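Side-chain contacts in putative sugar binding protein (Bacteroides vulgatus ATCC 8482, PDB 3KEZ), which probably binds sugars at the outer membrane as a SusD-family protein for nutrient uptake, and carries a bound calcium ion: residues R163-V166 and A167-Y170; M125-F128 and D129-I133; K112-L115 and K116-L120. All coordinates share one frame; numbering follows the deposited sequence.

Contact 1. Residues R163-V166 and A167-Y170; sequences RNTV and AECY
Glu168 OE1 is gripped by two donors from the residues just ahead of its helix. The backbone Thr165 N gives the straighter bond, 3.0 Å to Glu168 OE1 with an N-H...O angle of 168°, while the amide Asn164 ND2 reaches Glu168 OE1 at 3.0 Å from above the carboxylate plane. The two arrive from opposite faces of that plane, and the oxygen lies almost exactly in the amide plane of Asn164. In return Glu168 N donates to Thr165 OG1 over 3.1 Å. This reciprocal exchange is a capping box, with Thr165 as the N-cap of helix 166-183.

Torsions explain both halves. Thr165 has its OG1 between its backbone N and carbonyl carbon (chi1 62°), turned over the first turn of the helix; Glu168 has CG anti to its own carbonyl carbon (chi1 -67°) and an extended chain beyond, which brings the carboxylate back to Thr165 N. Glu168 CG passes 3.2 Å from Thr165 OG1 on the way.

Behind the box the first helical bonds close: Cys169 N donates to Thr165 O and Tyr170 N to Val166 O. Val166 CG1 lies alongside Tyr170 CE1 at 3.7 Å, the two side chains pointing the same way. Further out, Asn164 OD1 accepts from Ile150 N, which ties the other end of that amide to a neighbouring loop, and Tyr170 packs on Phe128 and Thr131 of helix 109-134.

With an alanine in place of Glu168, Thr165 N and Asn164 ND2 would probably lose their shared acceptor and the Asn164 amide would be held less firmly. Because the carboxylate takes up an amide hydrogen that the helix itself cannot satisfy, and sits at the positive end of the helix dipole, its negative charge is likely to be stabilised there.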
# COMPACT_ATOMS: atom_id res chain seq x y z
N ARG A 163 -11.62 -13.99 -15.52
CA ARG A 163 -10.90 -13.80 -14.28
C ARG A 163 -10.14 -15.09 -13.94
O ARG A 163 -10.70 -16.19 -14.03
CB ARG A 163 -11.89 -13.45 -13.17
CG ARG A 163 -12.55 -12.11 -13.35
CD ARG A 163 -13.63 -11.88 -12.33
NE ARG A 163 -13.08 -11.62 -11.01
CZ ARG A 163 -13.79 -11.38 -9.92
NH1 ARG A 163 -15.11 -11.34 -9.98
NH2 ARG A 163 -13.16 -11.18 -8.75
N ASN A 164 -8.86 -14.98 -13.62
CA ASN A 164 -8.13 -16.10 -13.01
C ASN A 164 -8.47 -16.22 -11.51
O ASN A 164 -9.14 -15.35 -10.94
CB ASN A 164 -6.65 -15.90 -13.21
CG ASN A 164 -6.27 -16.06 -14.65
OD1 ASN A 164 -6.26 -15.09 -15.43
ND2 ASN A 164 -6.06 -17.29 -15.04
N THR A 165 -7.98 -17.26 -10.85
CA THR A 165 -8.27 -17.39 -9.44
C THR A 165 -7.30 -16.52 -8.65
O THR A 165 -6.22 -16.10 -9.16
CB THR A 165 -8.16 -18.84 -8.96
OG1 THR A 165 -6.83 -19.29 -9.16
CG2 THR A 165 -9.19 -19.76 -9.68
N VAL A 166 -7.68 -16.25 -7.41
CA VAL A 166 -6.79 -15.55 -6.49
C VAL A 166 -5.45 -16.31 -6.39
O VAL A 166 -4.40 -15.69 -6.43
CB VAL A 166 -7.45 -15.29 -5.12
CG1 VAL A 166 -6.41 -14.92 -4.10
CG2 VAL A 166 -8.58 -14.24 -5.22
N ALA A 167 -5.49 -17.65 -6.29
CA ALA A 167 -4.26 -18.46 -6.24
C ALA A 167 -3.37 -18.25 -7.47
O ALA A 167 -2.16 -18.07 -7.33
CB ALA A 167 -4.58 -19.99 -6.02
N GLU A 168 -3.96 -18.26 -8.67
CA GLU A 168 -3.19 -18.09 -9.90
C GLU A 168 -2.54 -16.72 -9.93
O GLU A 168 -1.38 -16.58 -10.34
CB GLU A 168 -4.06 -18.29 -11.16
CG GLU A 168 -4.50 -19.70 -11.27
CD GLU A 168 -5.56 -19.93 -12.32
OE1 GLU A 168 -6.41 -19.06 -12.60
OE2 GLU A 168 -5.53 -21.03 -12.83
N CYS A 169 -3.29 -15.73 -9.47
CA CYS A 169 -2.77 -14.37 -9.40
C CYS A 169 -1.56 -14.26 -8.48
O CYS A 169 -0.57 -13.60 -8.82
CB CYS A 169 -3.84 -13.36 -9.00
SG CYS A 169 -5.11 -13.10 -10.26
N TYR A 170 -1.64 -14.89 -7.30
CA TYR A 170 -0.52 -14.88 -6.35
C TYR A 170 0.71 -15.54 -6.94
O TYR A 170 1.85 -15.09 -6.69
CB TYR A 170 -0.92 -15.55 -5.01
CG TYR A 170 -1.49 -14.58 -3.98
CD1 TYR A 170 -2.80 -14.10 -4.07
CD2 TYR A 170 -0.69 -14.13 -2.92
CE1 TYR A 170 -3.32 -13.19 -3.11
CE2 TYR A 170 -1.19 -13.21 -1.97
CZ TYR A 170 -2.50 -12.75 -2.07
OH TYR A 170 -2.92 -11.86 -1.11

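Contact 2. Residues M125-F128 and D129-I133; sequences MALF and DLTRI
Residues Met125-Phe128 and Asp129-Ile133 are consecutive turns of helix 109-134, joined by i to i+4 bonds in which Asp129 N, Leu130 N, Thr131 N and Arg132 N donate to Met125 O, Ala126 O, Leu127 O and Phe128 O. One of these carbonyls has a second partner: Thr131 OG1 donates to Leu127 O at 2.8 Å, from above the carbonyl plane and on the face opposite to Thr131 N. With OG1 anti to its own carbonyl carbon, the threonine hydroxyl turns back along the helix, and this bond gives the buried hydroxyl's proton an acceptor.

Phe128 and Arg132 carry the side-chain contact. Arg132 CD stands over one face of the Phe128 ring, 4.0 Å from its centroid and 24° off the normal, a CH-pi contact displaced toward the rim. The guanidinium follows at a slant of 25° to the ring, with Phe128 CE2 beneath its face and 3.6 Å from Arg132 NE. Arg132 sets CG between its backbone N and carbonyl carbon (chi1 64°) and then runs extended to NE, which carries CD and the guanidinium back over the Phe128 ring.

The same guanidinium presents its edge to Asp129. NE and NH2 both bind Asp129 OD1, with Arg132 NH2 the shorter at 2.8 Å from that oxygen, and both come from one face of the carboxylate. This side-on salt bridge fixes the rotation of the guanidinium against the ring. Asp129 OD2 accepts from Tyr40 OH, and Arg132 NH1 bonds to Tyr208 OH, whose ring meets Phe128 edge-to-face. Arg204 lies close to Arg132 NH2, so the aspartate probably offsets two positive charges.

The i to i+3 salt bridge and i to i+4 ring contact are local pairings of one helix; its burial comes from helices 80-96, 166-183 and 195-209, within the helical, TPR-related fold of SusD proteins.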
# COMPACT_ATOMS: atom_id res chain seq x y z
N MSE A 125 3.21 -5.59 -7.99
CA MSE A 125 2.47 -4.64 -7.17
C MSE A 125 1.09 -4.39 -7.73
O MSE A 125 0.09 -4.41 -6.99
CB MSE A 125 3.23 -3.32 -7.06
CG MSE A 125 2.55 -2.30 -6.20
SE MSE A 125 3.52 -0.60 -6.35
CE MSE A 125 5.30 -1.21 -5.82
N ALA A 126 1.03 -4.11 -9.02
CA ALA A 126 -0.26 -3.72 -9.62
C ALA A 126 -1.24 -4.90 -9.60
O ALA A 126 -2.43 -4.72 -9.30
CB ALA A 126 -0.05 -3.18 -11.04
N LEU A 127 -0.75 -6.11 -9.93
CA LEU A 127 -1.63 -7.28 -9.92
C LEU A 127 -2.02 -7.62 -8.46
O LEU A 127 -3.16 -8.00 -8.21
CB LEU A 127 -1.02 -8.49 -10.63
CG LEU A 127 -1.84 -9.82 -10.70
CD1 LEU A 127 -3.19 -9.56 -11.30
CD2 LEU A 127 -1.04 -10.87 -11.50
N PHE A 128 -1.11 -7.42 -7.51
CA PHE A 128 -1.46 -7.61 -6.08
C PHE A 128 -2.60 -6.67 -5.67
O PHE A 128 -3.57 -7.10 -5.04
CB PHE A 128 -0.22 -7.44 -5.19
CG PHE A 128 -0.49 -7.58 -3.71
CD1 PHE A 128 -0.96 -8.76 -3.17
CD2 PHE A 128 -0.20 -6.53 -2.82
CE1 PHE A 128 -1.14 -8.90 -1.79
CE2 PHE A 128 -0.40 -6.66 -1.48
CZ PHE A 128 -0.84 -7.84 -0.95
N ASP A 129 -2.51 -5.40 -6.06
CA ASP A 129 -3.57 -4.46 -5.73
C ASP A 129 -4.89 -4.86 -6.39
O ASP A 129 -5.94 -4.82 -5.74
CB ASP A 129 -3.17 -3.00 -6.04
CG ASP A 129 -2.48 -2.34 -4.87
OD1 ASP A 129 -3.00 -2.50 -3.76
OD2 ASP A 129 -1.41 -1.68 -5.05
N LEU A 130 -4.87 -5.26 -7.65
CA LEU A 130 -6.10 -5.69 -8.29
C LEU A 130 -6.66 -6.90 -7.52
O LEU A 130 -7.85 -7.00 -7.29
CB LEU A 130 -5.92 -6.04 -9.78
CG LEU A 130 -5.81 -4.91 -10.81
CD1 LEU A 130 -5.22 -5.45 -12.12
CD2 LEU A 130 -7.16 -4.29 -11.08
N THR A 131 -5.80 -7.81 -7.11
CA THR A 131 -6.26 -9.06 -6.51
C THR A 131 -6.86 -8.82 -5.13
O THR A 131 -7.89 -9.38 -4.80
CB THR A 131 -5.10 -10.07 -6.48
OG1 THR A 131 -4.65 -10.32 -7.82
CG2 THR A 131 -5.53 -11.42 -5.83
N ARG A 132 -6.25 -7.96 -4.32
CA ARG A 132 -6.81 -7.68 -2.99
C ARG A 132 -8.05 -6.77 -3.00
O ARG A 132 -8.92 -6.88 -2.11
CB ARG A 132 -5.75 -7.19 -2.01
CG ARG A 132 -5.08 -5.91 -2.29
CD ARG A 132 -3.96 -5.70 -1.28
NE ARG A 132 -3.28 -4.45 -1.55
CZ ARG A 132 -2.53 -3.76 -0.69
NH1 ARG A 132 -2.34 -4.17 0.56
NH2 ARG A 132 -2.00 -2.61 -1.10
N ILE A 133 -8.15 -5.93 -4.03
CA ILE A 133 -9.31 -5.04 -4.19
C ILE A 133 -10.55 -5.80 -4.68
O ILE A 133 -11.64 -5.57 -4.16
CB ILE A 133 -9.01 -3.81 -5.10
CG1 ILE A 133 -8.02 -2.85 -4.43
CG2 ILE A 133 -10.33 -3.00 -5.50
CD1 ILE A 133 -7.39 -1.83 -5.42

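Contact 3. Residues K112-L115 and K116-L120; sequences KNDL and KGQAL
Gln118 NE2 donates to Asp114 OD2 over 2.7 Å, an i to i+4 side-chain bridge on helix 109-134 of the helical SusD fold. The donor meets the syn side of the carboxylate, 30° out of its plane, whereas OD2 lies almost in the amide plane of Gln118; the two planes stand 62° apart. Asp114 has CG anti to its backbone N (chi1 179°), which swings the carboxylate along the helix toward Gln118, and the extended glutamine chain reaches back to it. Asp114 OD1 accepts from Ser185 N and Gln118 OE1 is bonded to Tyr31 OH, so outside partners hold the carboxylate at its second oxygen and the amide at its oxygen.

Beneath the bridge Gln118 N donates to Asp114 O, also at 2.7 Å, and Gln118 CG comes 3.2 Å from the same Asp114 O. On another side of the helix Lys112 and Lys116 run near each other, their NZ atoms 5.0 Å apart. Asp100 joins them, its carboxylate shared by the two ammonium groups, OD1 in a salt bridge to Lys112 and OD2 in one to Lys116. Lys116 NZ also donates to a water at 2.9 Å, which in turn makes a weak 3.5 Å bond to Asn113 OD1.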
# COMPACT_ATOMS: atom_id res chain seq x y z
N LYS A 112 20.34 -2.28 -17.36
CA LYS A 112 19.23 -2.99 -18.00
C LYS A 112 18.56 -3.96 -17.03
O LYS A 112 17.33 -4.04 -17.01
CB LYS A 112 19.68 -3.70 -19.28
CG LYS A 112 18.69 -4.68 -19.91
CD LYS A 112 19.05 -6.11 -19.53
CE LYS A 112 17.97 -7.10 -19.80
NZ LYS A 112 18.53 -8.49 -19.75
N ASN A 113 19.33 -4.71 -16.25
CA ASN A 113 18.71 -5.59 -15.29
C ASN A 113 17.80 -4.85 -14.31
O ASN A 113 16.70 -5.32 -13.99
CB ASN A 113 19.74 -6.46 -14.56
CG ASN A 113 20.23 -7.60 -15.45
OD1 ASN A 113 19.54 -7.99 -16.40
ND2 ASN A 113 21.42 -8.09 -15.18
N ASP A 114 18.22 -3.68 -13.87
CA ASP A 114 17.40 -2.90 -12.93
C ASP A 114 16.10 -2.39 -13.57
O ASP A 114 15.03 -2.43 -12.96
CB ASP A 114 18.18 -1.72 -12.38
CG ASP A 114 17.37 -0.88 -11.44
OD1 ASP A 114 17.18 -1.30 -10.27
OD2 ASP A 114 16.91 0.19 -11.88
N LEU A 115 16.20 -1.91 -14.82
CA LEU A 115 15.02 -1.47 -15.55
C LEU A 115 14.02 -2.63 -15.66
O LEU A 115 12.83 -2.47 -15.43
CB LEU A 115 15.39 -0.95 -16.93
CG LEU A 115 16.23 0.32 -17.13
CD1 LEU A 115 16.31 0.64 -18.61
CD2 LEU A 115 15.63 1.48 -16.36
N LYS A 116 14.51 -3.81 -16.05
CA LYS A 116 13.64 -4.97 -16.13
C LYS A 116 13.06 -5.30 -14.76
O LYS A 116 11.88 -5.64 -14.64
CB LYS A 116 14.42 -6.17 -16.70
CG LYS A 116 13.66 -7.50 -16.78
CD LYS A 116 14.59 -8.63 -17.36
CE LYS A 116 13.92 -10.00 -17.25
NZ LYS A 116 14.71 -11.09 -17.88
N GLY A 117 13.89 -5.25 -13.72
CA GLY A 117 13.41 -5.45 -12.35
C GLY A 117 12.34 -4.48 -11.91
O GLY A 117 11.38 -4.83 -11.22
N GLN A 118 12.50 -3.23 -12.30
CA GLN A 118 11.46 -2.24 -11.97
C GLN A 118 10.10 -2.62 -12.59
O GLN A 118 9.08 -2.61 -11.91
CB GLN A 118 11.89 -0.83 -12.40
CG GLN A 118 13.06 -0.26 -11.61
CD GLN A 118 13.34 1.18 -12.04
OE1 GLN A 118 12.42 1.95 -12.20
NE2 GLN A 118 14.61 1.52 -12.21
N ALA A 119 10.12 -3.03 -13.85
CA ALA A 119 8.91 -3.45 -14.57
C ALA A 119 8.25 -4.68 -13.93
O ALA A 119 7.01 -4.72 -13.79
CB ALA A 119 9.25 -3.74 -16.02
N LEU A 120 9.06 -5.66 -13.54
CA LEU A 120 8.59 -6.84 -12.83
C LEU A 120 7.98 -6.50 -11.45
O LEU A 120 6.90 -6.97 -11.14
CB LEU A 120 9.73 -7.85 -12.64
CG LEU A 120 10.07 -8.65 -13.91
CD1 LEU A 120 11.41 -9.35 -13.80
CD2 LEU A 120 8.93 -9.66 -14.18
O HOH W 1 17.40 -10.68 -16.78

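Contacts 2 and 3 are successive stations on helix 109-134, their centres 19 Å apart and their nearest atoms about 5 Å apart without touching. Contact 1 begins the next long helix, 166-183, and packs directly against contact 2, centre to centre 10 Å: Cys169 CB meets Thr131 OG1 at 3.4 Å and Tyr170 OH lies 3.5 Å from Phe128 CE1. Contacts 1 and 3 stay about 10 Å apart at their nearest atoms, although helix 166-183 runs on to reach contact 3 through Leu183. All three lie away from the calcium site of Asn261, Gln322, Glu325, Asp329 and Asn331, and illustrate how local polar pairings accompany packing between helices.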